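Local coordinates for protein EF0056 (Enterococcus faecalis, PDB 6ORI) that is of unknown function but forms part of the N-terminal region of an enterococcal surface protein and is probably linked to biofilm formation, at residues 170-173 with 179-182; 273-278 with 314-319; 39-44 with 49-54; 330-335 with 379-384. One frame throughout, in Å; residues are numbered along the deposited sequence. Where two conformers were deposited one is given.

Contacts 1 and 3 reach the same large antiparallel sheet, and contacts 2 and 4 both reach the four-stranded sheet later in the chain. Contacts 1 and 4 are buried. Contacts 2 and 3 are partly buried, contact 2 with exposed P275 at its margin, contact 3 with exposed K39 and D52. The chemistry differs with place. Contact 1 pairs two strands and joins backbone bonds to apolar packing. Contact 3 has a single backbone bond, with a hydrophobic pair on the inner side. Contacts 2 and 4 rest on apolar packing, in contact 2 partly against backbone. They touch each other where M318 packs on W380. Contacts 1 and 2 lie on opposite sides of the chain's centre, their own centres about 34 Å apart.

Contact 1: 170-173 with 179-182; sequences YLVS and KIVP
I180 fills a hollow between Y170 and V172. Its CG1 lies 3.8 Å from Y170 CD2 and 4.1 Å from V172 CG1, bridging the gap between these two residues. The I180 side chain crosses that of Y170 at about a right angle, and its end, CD1, reaches the CD2 and CE2 side of the phenol ring. Y170 CG sits between its own backbone N and carbonyl carbon (chi1 57°), which sends the ring out to the side where I180 lies. The phenol hydroxyl bonds to E21.

A second fit is made on the other side of the strand pair. L171 and V181 lie side by side and point the same way. V181 CG2 is the bump here. It rests 3.9 Å from L171 CD2 and also lies close to the L171 carbonyl oxygen. F31 and L34 of strand 31-38 pack on L171 as well.

Two backbone features set the register. V181 N donates to L171 O at 2.9 Å in a nearly straight bond. Next to it V172 and I180 form a non-hydrogen-bonded pair with CA atoms 4.4 Å apart. The close approach brings V172 CA within 3.2 Å of K179 O, a CA-H...O contact. The bond from S173 N to K179 O is longer, at 3.1 Å, and more bent. The two strand directions make an angle of 124°, far from strictly antiparallel, and the chain turns a corner at P182. Strand 184-189 then also pairs with strand 166-173. The arrangement is a short, strongly splayed beta hairpin within the large antiparallel sheet.

Contact 2: 273-278 with 314-319; sequences LVPYVS and ENYGMG
V274 and Y316 have the most surface covered here, followed by G317. V274 sets both of its methyl groups against the turn at 315-318. CG1 is anti to the backbone N (chi1 173°) and lies 3.6 Å from Y316 OH. CG2 reaches 3.7 Å from Y316 CE2 and 3.6 Å from G317 CA. The valine thus spans the outer end of the phenol and the bare backbone beside it.

The two side chains approach from opposite directions, and V274 meets the ring obliquely. Y316 CG is also anti to its backbone N, which carries the ring out toward residues 274-275. At the margin P275 CD comes within 3.8 Å of the same hydroxyl oxygen.

G317 is the third residue of a type II beta turn from N315 to M318. Its positive phi suits that place. The turn is closed by M318 N bonding to N315 O at 2.9 Å. G317 is further tied through its backbone to I269 and E308, and V274 also packs on I269 and I307.

Across the two segments the contact is therefore apolar, non-directional van der Waals packing, in which even the tyrosine oxygen is met by carbon.

Contact 3: 39-44 with 49-54; sequences KAITGD and NTIDFE
I41 overlaps I51 at the ends of their side chains. The two CD1 methyls meet tip to tip at 3.6 Å, and I51 CD1 also lies 4.0 Å from I41 CG1. Both chains are extended at chi2 (175° in I41, 172° in I51), so each reaches past its CG2 branch to the other. They cross obliquely. Helix 148-155 packs over this pair, with F152 on I41 and L148 on I51, and F144 adds to the cover of I51.

I41 is the centre of an inverse gamma turn. The bond from T42 N to A40 O that goes with it is weak, at 3.2 Å. The turn lies in the connection that follows strand 31-38 and leads back into strand 50-59, its antiparallel neighbour in the large sheet. Just past the end of strand 31-38, the pairing is carried on by one bond. K39 N donates to D52 O at 2.9 Å, nearly straight (170°), with the donor tilted somewhat from the carbonyl plane.

K39 and D52 face solvent more than the isoleucines do. The stem of K39 lies along this backbone link, its CG 4.0 Å from D52 CB. In the conformer given here, a bend at chi2 then takes the rest of the chain away from strand 50-59. Further along that strand, E54 OE1 is hydrogen-bonded to Y56 OH.

Contact 4: 330-335 with 379-384; sequences IDFANA and SWLSDT
L381 points its forked end at I330 and F332, and each methyl has its own partner. CD1 lies 4.2 Å from F332 CE1. CD2 lies 4.3 Å from I330 CD1. L381 CG is anti to the carbonyl carbon (chi1 -57°), which points the fork at the loop. CD1 continues the extended chain and CD2 branches beside it. The approach to the phenyl ring is oblique.

I330 aims toward L381 from the other side. Its longer branch, ending in CD1, makes that contact. Its shorter branch turns to the ring two residues on, where CG2 sits 3.7 Å above the plane of F332, offset toward the rim. One residue thus packs on both L381 and F332. The F332 ring also stacks with Y254.

The backbones themselves stay well apart, with the CA atoms of I330 and L381 10.9 Å distant. The side chains of the loop join the core between the four-stranded and the five-stranded sheet. L381 belongs to strand 375-382 of the four-stranded sheet and also touches L246 of the five-stranded one. I330 packs on I340 and V342 of the five-stranded sheet and on A265 of the other. The two-layer packing is consistent with an immunoglobulin-like domain.

Residues 330-335 form an irregular loop leading to strand 340-348. An Asx turn spans F332. D331 OD1 accepts from A333 N at 2.9 Å, with the donor nearly in line with the C-O bond. The carbonyl oxygen of F332 is bonded by the ammonium of K248.

Contact 1: 170-173 with 179-182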
loop_
_atom_site.group_PDB
_atom_site.type_symbol
_atom_site.label_atom_id
_atom_site.label_comp_id
_atom_site.label_asym_id
_atom_site.label_seq_id
_atom_site.Cartn_x
_atom_site.Cartn_y
_atom_site.Cartn_z
ATOM N N TYR A 170 5.630 5.175 7.060
ATOM C CA TYR A 170 5.981 4.141 8.016
ATOM C C TYR A 170 6.049 4.709 9.414
ATOM O O TYR A 170 6.034 5.915 9.603
ATOM C CB TYR A 170 7.294 3.441 7.629
ATOM C CG TYR A 170 8.521 4.315 7.459
ATOM C CD1 TYR A 170 8.685 5.113 6.323
ATOM C CD2 TYR A 170 9.555 4.286 8.382
ATOM C CE1 TYR A 170 9.831 5.887 6.153
ATOM C CE2 TYR A 170 10.696 5.060 8.211
ATOM C CZ TYR A 170 10.816 5.843 7.081
ATOM O OH TYR A 170 11.934 6.609 6.853
ATOM N N LEU A 171 6.077 3.823 10.400
ATOM C CA LEU A 171 6.100 4.203 11.799
ATOM C C LEU A 171 7.394 3.759 12.444
ATOM O O LEU A 171 7.784 2.598 12.279
ATOM C CB LEU A 171 4.922 3.538 12.486
ATOM C CG LEU A 171 4.712 3.874 13.947
ATOM C CD1 LEU A 171 4.331 5.328 14.089
ATOM C CD2 LEU A 171 3.636 2.964 14.537
ATOM N N VAL A 172 8.049 4.661 13.170
ATOM C CA VAL A 172 9.252 4.287 13.920
ATOM C C VAL A 172 9.027 4.516 15.394
ATOM O O VAL A 172 8.111 5.227 15.797
ATOM C CB VAL A 172 10.519 5.043 13.461
ATOM C CG1 VAL A 172 10.781 4.823 11.958
ATOM C CG2 VAL A 172 10.391 6.507 13.780
ATOM N N SER A 173 9.886 3.890 16.189
ATOM C CA SER A 173 9.807 3.932 17.626
ATOM C C SER A 173 11.130 4.442 18.195
ATOM O O SER A 173 12.172 3.818 18.012
ATOM C CB SER A 173 9.530 2.520 18.120
ATOM O OG SER A 173 9.688 2.469 19.534
ATOM N N LYS A 179 13.896 2.160 14.937
ATOM C CA LYS A 179 13.549 1.014 14.130
ATOM C C LYS A 179 12.081 1.103 13.728
ATOM O O LYS A 179 11.276 1.837 14.347
ATOM C CB LYS A 179 13.831 -0.288 14.881
ATOM C CG LYS A 179 15.323 -0.620 14.965
ATOM C CD LYS A 179 15.537 -1.949 15.691
ATOM C CE LYS A 179 16.974 -2.397 15.627
ATOM N NZ LYS A 179 17.819 -1.624 16.588
ATOM N N ILE A 180 11.753 0.384 12.670
ATOM C CA ILE A 180 10.436 0.419 12.080
ATOM C C ILE A 180 9.511 -0.597 12.708
ATOM O O ILE A 180 9.896 -1.739 12.965
ATOM C CB ILE A 180 10.565 0.167 10.578
ATOM C CG1 ILE A 180 11.382 1.306 9.962
ATOM C CG2 ILE A 180 9.207 0.037 9.917
ATOM C CD1 ILE A 180 11.673 1.103 8.479
ATOM N N VAL A 181 8.271 -0.205 12.941
ATOM C CA VAL A 181 7.279 -1.120 13.466
ATOM C C VAL A 181 6.824 -2.039 12.338
ATOM O O VAL A 181 6.284 -1.579 11.324
ATOM C CB VAL A 181 6.111 -0.354 14.060
ATOM C CG1 VAL A 181 5.091 -1.292 14.650
ATOM C CG2 VAL A 181 6.614 0.591 15.145
ATOM N N PRO A 182 7.088 -3.349 12.475
ATOM C CA PRO A 182 6.880 -4.208 11.302
ATOM C C PRO A 182 5.432 -4.379 10.882
ATOM O O PRO A 182 4.559 -4.531 11.714
ATOM C CB PRO A 182 7.462 -5.547 11.741
ATOM C CG PRO A 182 7.385 -5.526 13.234
ATOM C CD PRO A 182 7.563 -4.108 13.652
#

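Contact 2: 273-278 with 314-319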
loop_
_atom_site.group_PDB
_atom_site.type_symbol
_atom_site.label_atom_id
_atom_site.label_comp_id
_atom_site.label_asym_id
_atom_site.label_seq_id
_atom_site.Cartn_x
_atom_site.Cartn_y
_atom_site.Cartn_z
ATOM N N LEU A 273 5.390 -9.495 -16.981
ATOM C CA LEU A 273 5.725 -10.548 -16.041
ATOM C C LEU A 273 4.930 -11.827 -16.214
ATOM O O LEU A 273 5.317 -12.888 -15.714
ATOM C CB LEU A 273 5.547 -10.036 -14.616
ATOM C CG LEU A 273 6.747 -9.315 -14.040
ATOM C CD1 LEU A 273 6.310 -8.639 -12.733
ATOM C CD2 LEU A 273 7.906 -10.297 -13.804
ATOM N N VAL A 274 3.809 -11.749 -16.923
ATOM C CA VAL A 274 2.924 -12.897 -17.034
ATOM C C VAL A 274 3.630 -14.194 -17.477
ATOM O O VAL A 274 3.469 -15.209 -16.828
ATOM C CB VAL A 274 1.703 -12.567 -17.912
ATOM C CG1 VAL A 274 0.867 -13.821 -18.162
ATOM C CG2 VAL A 274 0.873 -11.454 -17.259
ATOM N N PRO A 275 4.451 -14.158 -18.548
ATOM C CA PRO A 275 5.131 -15.400 -18.940
ATOM C C PRO A 275 6.191 -15.885 -17.955
ATOM O O PRO A 275 6.665 -17.020 -18.073
ATOM C CB PRO A 275 5.823 -15.037 -20.258
ATOM C CG PRO A 275 5.294 -13.752 -20.664
ATOM C CD PRO A 275 4.721 -13.051 -19.478
ATOM N N TYR A 276 6.561 -15.031 -17.010
ATOM C CA TYR A 276 7.556 -15.377 -15.994
ATOM C C TYR A 276 6.944 -15.751 -14.644
ATOM O O TYR A 276 7.661 -15.932 -13.650
ATOM C CB TYR A 276 8.517 -14.217 -15.805
ATOM C CG TYR A 276 9.322 -13.923 -17.041
ATOM C CD1 TYR A 276 10.332 -14.779 -17.442
ATOM C CD2 TYR A 276 9.039 -12.822 -17.828
ATOM C CE1 TYR A 276 11.073 -14.519 -18.582
ATOM C CE2 TYR A 276 9.780 -12.552 -18.968
ATOM C CZ TYR A 276 10.787 -13.408 -19.337
ATOM O OH TYR A 276 11.525 -13.151 -20.476
ATOM N N VAL A 277 5.626 -15.850 -14.608
ATOM C CA VAL A 277 4.935 -16.292 -13.400
ATOM C C VAL A 277 4.354 -17.659 -13.677
ATOM O O VAL A 277 3.724 -17.863 -14.723
ATOM C CB VAL A 277 3.844 -15.302 -12.997
ATOM C CG1 VAL A 277 3.003 -15.867 -11.862
ATOM C CG2 VAL A 277 4.469 -13.993 -12.558
ATOM N N SER A 278 4.594 -18.612 -12.776
ATOM C CA SER A 278 4.020 -19.949 -12.888
ATOM C C SER A 278 2.856 -20.030 -11.901
ATOM O O SER A 278 1.814 -19.405 -12.124
ATOM C CB SER A 278 5.079 -21.034 -12.653
ATOM O OG SER A 278 5.652 -20.970 -11.360
ATOM N N GLU A 314 -8.252 -9.114 -23.813
ATOM C CA GLU A 314 -8.512 -7.847 -23.120
ATOM C C GLU A 314 -8.154 -7.906 -21.628
ATOM O O GLU A 314 -7.770 -6.908 -21.035
ATOM C CB GLU A 314 -9.972 -7.418 -23.296
ATOM N N ASN A 315 -8.244 -9.091 -21.044
ATOM C CA ASN A 315 -7.944 -9.274 -19.624
ATOM C C ASN A 315 -6.587 -9.886 -19.353
ATOM O O ASN A 315 -6.353 -10.411 -18.264
ATOM C CB ASN A 315 -8.998 -10.172 -18.969
ATOM C CG ASN A 315 -10.363 -9.573 -19.013
ATOM O OD1 ASN A 315 -10.515 -8.348 -19.017
ATOM N ND2 ASN A 315 -11.378 -10.429 -19.058
ATOM N N TYR A 316 -5.670 -9.800 -20.308
ATOM C CA TYR A 316 -4.326 -10.348 -20.147
ATOM C C TYR A 316 -3.699 -9.912 -18.816
ATOM O O TYR A 316 -3.696 -8.740 -18.474
ATOM C CB TYR A 316 -3.437 -9.904 -21.303
ATOM C CG TYR A 316 -2.129 -10.630 -21.345
ATOM C CD1 TYR A 316 -2.033 -11.873 -21.913
ATOM C CD2 TYR A 316 -0.991 -10.067 -20.810
ATOM C CE1 TYR A 316 -0.830 -12.567 -21.953
ATOM C CE2 TYR A 316 0.218 -10.743 -20.835
ATOM C CZ TYR A 316 0.296 -11.982 -21.424
ATOM O OH TYR A 316 1.489 -12.669 -21.468
ATOM N N GLY A 317 -3.202 -10.893 -18.068
ATOM C CA GLY A 317 -2.567 -10.638 -16.782
ATOM C C GLY A 317 -3.511 -10.444 -15.605
ATOM O O GLY A 317 -3.053 -10.211 -14.501
ATOM N N MET A 318 -4.816 -10.575 -15.823
ATOM C CA MET A 318 -5.809 -10.429 -14.753
ATOM C C MET A 318 -6.366 -11.775 -14.351
ATOM O O MET A 318 -6.480 -12.682 -15.174
ATOM C CB MET A 318 -6.985 -9.566 -15.208
ATOM C CG MET A 318 -6.618 -8.137 -15.574
ATOM S SD MET A 318 -7.944 -7.223 -16.449
ATOM C CE MET A 318 -9.271 -7.352 -15.253
ATOM N N GLY A 319 -6.774 -11.879 -13.098
ATOM C CA GLY A 319 -7.521 -13.025 -12.654
ATOM C C GLY A 319 -8.436 -12.627 -11.519
ATOM O O GLY A 319 -8.380 -11.510 -11.001
#

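Contact 3: 39-44 with 49-54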
loop_
_atom_site.group_PDB
_atom_site.type_symbol
_atom_site.label_atom_id
_atom_site.label_comp_id
_atom_site.label_asym_id
_atom_site.label_seq_id
_atom_site.Cartn_x
_atom_site.Cartn_y
_atom_site.Cartn_z
ATOM N N LYS A 39 -4.259 12.593 -3.683
ATOM C CA LYS A 39 -5.037 12.722 -4.904
ATOM C C LYS A 39 -4.153 12.453 -6.123
ATOM O O LYS A 39 -2.929 12.631 -6.090
ATOM C CB LYS A 39 -5.610 14.129 -5.006
ATOM C CG LYS A 39 -6.682 14.441 -3.991
ATOM C CD LYS A 39 -7.910 13.575 -4.195
ATOM C CE LYS A 39 -9.014 14.008 -3.271
ATOM N NZ LYS A 39 -9.757 12.837 -2.738
ATOM N N ALA A 40 -4.769 12.029 -7.218
ATOM C CA ALA A 40 -4.044 11.867 -8.477
ATOM C C ALA A 40 -3.514 13.194 -9.021
ATOM O O ALA A 40 -4.167 14.234 -8.861
ATOM C CB ALA A 40 -4.954 11.226 -9.502
ATOM N N ILE A 41 -2.330 13.149 -9.628
ATOM C CA ILE A 41 -1.685 14.334 -10.208
ATOM C C ILE A 41 -2.120 14.408 -11.662
ATOM O O ILE A 41 -1.383 14.021 -12.574
ATOM C CB ILE A 41 -0.143 14.302 -10.085
ATOM C CG1 ILE A 41 0.286 13.942 -8.654
ATOM C CG2 ILE A 41 0.428 15.650 -10.461
ATOM C CD1 ILE A 41 1.821 13.760 -8.475
ATOM N N THR A 42 -3.334 14.886 -11.848
ATOM C CA THR A 42 -3.976 14.900 -13.146
ATOM C C THR A 42 -4.704 16.210 -13.356
ATOM O O THR A 42 -5.071 16.916 -12.405
ATOM C CB THR A 42 -5.006 13.752 -13.246
ATOM O OG1 THR A 42 -5.953 13.875 -12.179
ATOM C CG2 THR A 42 -4.322 12.397 -13.152
ATOM N N GLY A 43 -4.912 16.529 -14.627
ATOM C CA GLY A 43 -5.714 17.666 -15.010
ATOM C C GLY A 43 -5.178 18.965 -14.459
ATOM O O GLY A 43 -4.007 19.287 -14.614
ATOM N N ASP A 44 -6.070 19.692 -13.814
ATOM C CA ASP A 44 -5.773 21.030 -13.359
ATOM C C ASP A 44 -4.746 21.047 -12.226
ATOM O O ASP A 44 -4.180 22.077 -11.959
ATOM C CB ASP A 44 -7.045 21.729 -12.907
ATOM C CG ASP A 44 -8.023 21.973 -14.048
ATOM O OD1 ASP A 44 -7.626 21.847 -15.232
ATOM O OD2 ASP A 44 -9.189 22.314 -13.737
ATOM N N ASN A 49 0.545 24.040 -7.605
ATOM C CA ASN A 49 1.755 23.614 -6.909
ATOM C C ASN A 49 1.471 22.813 -5.653
ATOM O O ASN A 49 2.275 22.807 -4.715
ATOM C CB ASN A 49 2.650 24.800 -6.549
ATOM C CG ASN A 49 2.069 25.658 -5.463
ATOM O OD1 ASN A 49 0.857 25.875 -5.380
ATOM N ND2 ASN A 49 2.932 26.149 -4.610
ATOM N N THR A 50 0.331 22.144 -5.617
ATOM C CA THR A 50 -0.047 21.368 -4.437
ATOM C C THR A 50 -0.523 19.955 -4.761
ATOM O O THR A 50 -1.131 19.691 -5.795
ATOM C CB THR A 50 -1.148 22.092 -3.616
ATOM O OG1 THR A 50 -2.271 22.387 -4.457
ATOM C CG2 THR A 50 -0.605 23.359 -3.002
ATOM N N ILE A 51 -0.255 19.055 -3.826
ATOM C CA ILE A 51 -0.889 17.734 -3.832
ATOM C C ILE A 51 -1.658 17.575 -2.527
ATOM O O ILE A 51 -1.069 17.662 -1.446
ATOM C CB ILE A 51 0.144 16.607 -3.984
ATOM C CG1 ILE A 51 0.833 16.687 -5.346
ATOM C CG2 ILE A 51 -0.501 15.219 -3.759
ATOM C CD1 ILE A 51 1.993 15.728 -5.504
ATOM N N ASP A 52 -2.960 17.331 -2.623
ATOM C CA ASP A 52 -3.793 17.094 -1.461
ATOM C C ASP A 52 -3.677 15.631 -1.047
ATOM O O ASP A 52 -3.526 14.746 -1.913
ATOM C CB ASP A 52 -5.268 17.406 -1.764
ATOM C CG ASP A 52 -5.553 18.892 -1.946
ATOM O OD1 ASP A 52 -4.664 19.748 -1.730
ATOM O OD2 ASP A 52 -6.716 19.187 -2.289
ATOM N N PHE A 53 -3.817 15.361 0.250
ATOM C CA PHE A 53 -3.734 13.984 0.754
ATOM C C PHE A 53 -4.450 13.855 2.083
ATOM O O PHE A 53 -4.751 14.853 2.727
ATOM C CB PHE A 53 -2.272 13.479 0.880
ATOM C CG PHE A 53 -1.466 14.151 1.988
ATOM C CD1 PHE A 53 -1.428 13.645 3.276
ATOM C CD2 PHE A 53 -0.751 15.301 1.712
ATOM C CE1 PHE A 53 -0.679 14.278 4.255
ATOM C CE2 PHE A 53 0.015 15.921 2.681
ATOM C CZ PHE A 53 0.041 15.426 3.949
ATOM N N GLU A 54 -4.675 12.614 2.496
ATOM C CA GLU A 54 -5.098 12.284 3.848
ATOM C C GLU A 54 -4.187 11.184 4.362
ATOM O O GLU A 54 -3.563 10.438 3.574
ATOM C CB GLU A 54 -6.536 11.762 3.891
ATOM C CG GLU A 54 -7.539 12.742 3.363
ATOM C CD GLU A 54 -8.977 12.273 3.501
ATOM O OE1 GLU A 54 -9.270 11.059 3.342
ATOM O OE2 GLU A 54 -9.824 13.136 3.749
#

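Contact 4: 330-335 with 379-384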
loop_
_atom_site.group_PDB
_atom_site.type_symbol
_atom_site.label_atom_id
_atom_site.label_comp_id
_atom_site.label_asym_id
_atom_site.label_seq_id
_atom_site.Cartn_x
_atom_site.Cartn_y
_atom_site.Cartn_z
ATOM N N ILE A 330 -10.767 -15.242 2.387
ATOM C CA ILE A 330 -10.321 -13.946 2.902
ATOM C C ILE A 330 -10.770 -13.815 4.348
ATOM O O ILE A 330 -11.922 -14.077 4.650
ATOM C CB ILE A 330 -10.925 -12.786 2.086
ATOM C CG1 ILE A 330 -10.436 -12.819 0.632
ATOM C CG2 ILE A 330 -10.655 -11.420 2.746
ATOM C CD1 ILE A 330 -11.155 -11.814 -0.307
ATOM N N ASP A 331 -9.859 -13.394 5.227
ATOM C CA ASP A 331 -10.235 -13.074 6.594
ATOM C C ASP A 331 -10.691 -11.612 6.571
ATOM O O ASP A 331 -9.884 -10.686 6.484
ATOM C CB ASP A 331 -9.089 -13.312 7.575
ATOM C CG ASP A 331 -9.535 -13.180 9.020
ATOM O OD1 ASP A 331 -10.455 -12.395 9.304
ATOM O OD2 ASP A 331 -8.963 -13.871 9.889
ATOM N N PHE A 332 -11.998 -11.414 6.615
ATOM C CA PHE A 332 -12.575 -10.077 6.560
ATOM C C PHE A 332 -12.547 -9.362 7.902
ATOM O O PHE A 332 -13.034 -8.235 7.996
ATOM C CB PHE A 332 -14.018 -10.142 6.072
ATOM C CG PHE A 332 -14.163 -10.290 4.580
ATOM C CD1 PHE A 332 -14.230 -9.182 3.757
ATOM C CD2 PHE A 332 -14.248 -11.549 4.005
ATOM C CE1 PHE A 332 -14.383 -9.318 2.393
ATOM C CE2 PHE A 332 -14.387 -11.672 2.637
ATOM C CZ PHE A 332 -14.441 -10.545 1.848
ATOM N N ALA A 333 -11.988 -10.002 8.929
ATOM C CA ALA A 333 -12.027 -9.433 10.287
ATOM C C ALA A 333 -13.470 -9.052 10.598
ATOM O O ALA A 333 -13.747 -7.908 10.966
ATOM C CB ALA A 333 -11.079 -8.231 10.392
ATOM N N ASN A 334 -14.397 -10.005 10.431
ATOM C CA ASN A 334 -15.813 -9.711 10.483
ATOM C C ASN A 334 -16.202 -9.048 11.796
ATOM O O ASN A 334 -15.808 -9.507 12.880
ATOM C CB ASN A 334 -16.683 -10.969 10.279
ATOM C CG ASN A 334 -16.706 -11.482 8.823
ATOM O OD1 ASN A 334 -16.716 -10.727 7.836
ATOM N ND2 ASN A 334 -16.763 -12.802 8.697
ATOM N N ALA A 335 -16.950 -7.957 11.666
ATOM C CA ALA A 335 -17.497 -7.181 12.787
ATOM C C ALA A 335 -16.438 -6.417 13.576
ATOM O O ALA A 335 -16.746 -5.843 14.622
ATOM C CB ALA A 335 -18.326 -8.072 13.693
ATOM N N SER A 379 -5.053 -4.622 -7.456
ATOM C CA SER A 379 -5.937 -5.559 -6.779
ATOM C C SER A 379 -7.185 -4.821 -6.349
ATOM O O SER A 379 -7.131 -3.638 -6.017
ATOM C CB SER A 379 -5.262 -6.183 -5.572
ATOM O OG SER A 379 -4.077 -6.844 -5.946
ATOM N N TRP A 380 -8.320 -5.512 -6.335
ATOM C CA TRP A 380 -9.563 -4.890 -5.912
ATOM C C TRP A 380 -10.577 -5.962 -5.591
ATOM O O TRP A 380 -10.424 -7.115 -6.021
ATOM C CB TRP A 380 -10.119 -3.919 -6.976
ATOM C CG TRP A 380 -10.547 -4.553 -8.293
ATOM C CD1 TRP A 380 -11.826 -4.852 -8.697
ATOM C CD2 TRP A 380 -9.688 -4.940 -9.378
ATOM N NE1 TRP A 380 -11.807 -5.411 -9.960
ATOM C CE2 TRP A 380 -10.512 -5.480 -10.395
ATOM C CE3 TRP A 380 -8.305 -4.906 -9.582
ATOM C CZ2 TRP A 380 -9.991 -5.964 -11.590
ATOM C CZ3 TRP A 380 -7.797 -5.398 -10.758
ATOM C CH2 TRP A 380 -8.638 -5.922 -11.744
ATOM N N LEU A 381 -11.620 -5.604 -4.851
ATOM C CA LEU A 381 -12.775 -6.486 -4.699
ATOM C C LEU A 381 -13.867 -6.023 -5.631
ATOM O O LEU A 381 -14.024 -4.813 -5.854
ATOM C CB LEU A 381 -13.279 -6.476 -3.250
ATOM C CG LEU A 381 -12.262 -6.870 -2.173
ATOM C CD1 LEU A 381 -12.949 -6.969 -0.832
ATOM C CD2 LEU A 381 -11.542 -8.159 -2.473
ATOM N N SER A 382 -14.638 -6.969 -6.155
ATOM C CA SER A 382 -15.786 -6.643 -6.991
ATOM C C SER A 382 -16.970 -7.445 -6.528
ATOM O O SER A 382 -16.819 -8.482 -5.849
ATOM C CB SER A 382 -15.506 -6.895 -8.463
ATOM O OG SER A 382 -15.209 -8.256 -8.669
ATOM N N ASP A 383 -18.153 -6.962 -6.856
ATOM C CA ASP A 383 -19.357 -7.759 -6.649
ATOM C C ASP A 383 -19.489 -8.816 -7.752
ATOM O O ASP A 383 -18.631 -8.955 -8.633
ATOM C CB ASP A 383 -20.597 -6.858 -6.489
ATOM C CG ASP A 383 -20.982 -6.096 -7.744
ATOM O OD1 ASP A 383 -20.596 -6.467 -8.857
ATOM O OD2 ASP A 383 -21.699 -5.080 -7.577
ATOM N N THR A 384 -20.583 -9.552 -7.713
ATOM C CA THR A 384 -20.777 -10.633 -8.645
ATOM C C THR A 384 -20.902 -10.150 -10.079
ATOM O O THR A 384 -20.650 -10.911 -11.009
ATOM C CB THR A 384 -21.980 -11.432 -8.180
ATOM O OG1 THR A 384 -22.049 -12.650 -8.906
ATOM C CG2 THR A 384 -23.287 -10.643 -8.280
#